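PDB 3CVO: class I SAM-dependent methyltransferase from Silicibacter pomeroyi DSS-3, which probably binds S-adenosylmethionine and may transfer its methyl group to a substrate that is not known. Local coordinates for residues 26-31 with 40-45. Sequence-based numbering, arbitrary orientation.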
loop_
_atom_site.group_PDB
_atom_site.type_symbol
_atom_site.label_atom_id
_atom_site.label_comp_id
_atom_site.label_asym_id
_atom_site.label_seq_id
_atom_site.Cartn_x
_atom_site.Cartn_y
_atom_site.Cartn_z
HETATM N N MSE A 26 20.749 22.326 13.748
HETATM C CA MSE A 26 21.914 21.471 13.949
HETATM C C MSE A 26 21.866 20.270 12.997
HETATM O O MSE A 26 22.879 19.921 12.407
HETATM C CB MSE A 26 22.025 21.010 15.393
HETATM C CG MSE A 26 22.450 22.124 16.331
HETATM SE SE MSE A 26 22.378 21.583 18.217
HETATM C CE MSE A 26 22.856 23.332 19.008
ATOM N N ALA A 27 20.677 19.685 12.812
ATOM C CA ALA A 27 20.514 18.504 11.962
ATOM C C ALA A 27 20.872 18.879 10.544
ATOM O O ALA A 27 21.552 18.145 9.833
ATOM C CB ALA A 27 19.058 17.970 12.018
ATOM N N TYR A 28 20.386 20.045 10.144
ATOM C CA TYR A 28 20.562 20.549 8.777
ATOM C C TYR A 28 22.025 20.927 8.514
ATOM O O TYR A 28 22.541 20.785 7.402
ATOM C CB TYR A 28 19.650 21.764 8.511
ATOM C CG TYR A 28 18.213 21.398 8.167
ATOM C CD1 TYR A 28 17.695 20.137 8.445
ATOM C CD2 TYR A 28 17.387 22.301 7.522
ATOM C CE1 TYR A 28 16.395 19.803 8.087
ATOM C CE2 TYR A 28 16.085 21.978 7.166
ATOM C CZ TYR A 28 15.580 20.733 7.452
ATOM O OH TYR A 28 14.243 20.381 7.094
ATOM N N GLU A 29 22.685 21.391 9.569
ATOM C CA GLU A 29 24.095 21.793 9.480
ATOM C C GLU A 29 24.917 20.561 9.220
ATOM O O GLU A 29 25.834 20.574 8.409
ATOM C CB GLU A 29 24.568 22.542 10.733
ATOM C CG GLU A 29 24.022 23.951 10.720
ATOM C CD GLU A 29 24.407 24.815 11.916
ATOM O OE1 GLU A 29 24.853 24.280 12.960
ATOM O OE2 GLU A 29 24.226 26.050 11.805
ATOM N N GLU A 30 24.523 19.481 9.874
ATOM C CA GLU A 30 25.255 18.211 9.835
ATOM C C GLU A 30 24.990 17.423 8.541
ATOM O O GLU A 30 25.819 16.663 8.105
ATOM C CB GLU A 30 24.934 17.317 11.056
ATOM C CG GLU A 30 25.643 17.698 12.351
ATOM N N ALA A 31 23.812 17.587 7.964
ATOM C CA ALA A 31 23.402 16.895 6.719
ATOM C C ALA A 31 23.981 17.530 5.466
ATOM O O ALA A 31 24.223 18.733 5.420
ATOM C CB ALA A 31 21.861 16.943 6.597
ATOM N N GLY A 40 8.505 25.568 3.903
ATOM C CA GLY A 40 8.331 26.822 4.627
ATOM C C GLY A 40 9.585 27.313 5.315
ATOM O O GLY A 40 10.685 27.343 4.753
ATOM N N GLY A 41 9.421 27.665 6.570
ATOM C CA GLY A 41 10.544 28.221 7.346
ATOM C C GLY A 41 11.757 27.310 7.366
ATOM O O GLY A 41 12.916 27.768 7.308
ATOM N N SER A 42 11.502 26.010 7.408
ATOM C CA SER A 42 12.592 25.031 7.559
ATOM C C SER A 42 13.447 25.044 6.301
ATOM O O SER A 42 14.673 24.907 6.318
ATOM C CB SER A 42 12.036 23.622 7.797
ATOM O OG SER A 42 11.065 23.258 6.816
ATOM N N THR A 43 12.751 25.265 5.201
ATOM C CA THR A 43 13.349 25.236 3.885
ATOM C C THR A 43 14.303 26.408 3.734
ATOM O O THR A 43 15.361 26.275 3.143
ATOM C CB THR A 43 12.266 25.363 2.785
ATOM O OG1 THR A 43 11.185 24.433 3.047
ATOM C CG2 THR A 43 12.886 25.096 1.417
ATOM N N VAL A 44 13.907 27.555 4.297
ATOM C CA VAL A 44 14.757 28.770 4.305
ATOM C C VAL A 44 15.997 28.511 5.149
ATOM O O VAL A 44 17.101 28.870 4.777
ATOM C CB VAL A 44 13.982 30.028 4.815
ATOM C CG1 VAL A 44 14.922 31.253 4.975
ATOM C CG2 VAL A 44 12.819 30.350 3.870
ATOM N N VAL A 45 15.799 27.863 6.286
ATOM C CA VAL A 45 16.916 27.454 7.136
ATOM C C VAL A 45 17.940 26.625 6.354
ATOM O O VAL A 45 19.154 26.835 6.478
ATOM C CB VAL A 45 16.495 26.678 8.404
ATOM C CG1 VAL A 45 17.746 26.125 9.106
ATOM C CG2 VAL A 45 15.692 27.566 9.349
#
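The ring of Tyr-28 reaches from helix 18-30 to the start of helix 41-47 and overlaps the backbone of Ser-42 and the side chain of Val-45. Helix 18-30 precedes strand 33-37 and helix 41-47 follows it, in the Rossmann-like fold of class I methyltransferases. The CG of Tyr-28 is anti to its carbonyl carbon (chi1 -81°), which sets the ring alongside the backbone of Ser-42. There the edge of the ring meets a carbonyl in plane, with CE2 3.4 Å from Ser-42 O. Val-45 approaches obliquely, its CG1 4.2 Å from Tyr-28 CD2. The two side chains cross at about a right angle. Leu-127 of strand 125-128 packs against both Tyr-28 and Ser-42. The polar ends converge on Glu-36: its OE2 is hydrogen-bonded to Tyr-28 OH and Ser-42 OG, and its OE1 to Thr-43 OG1. The Glu-36 carboxylate thus links both helices to strand 33-37. A phenylalanine in place of Tyr-28 would probably keep the ring contacts but leave Glu-36 OE2 without one of its hydroxyl partners. Thr-43 OG1 also accepts a nearly straight bond from Gly-40 N, 3.0 Å long with an angle of 170° at the hydrogen.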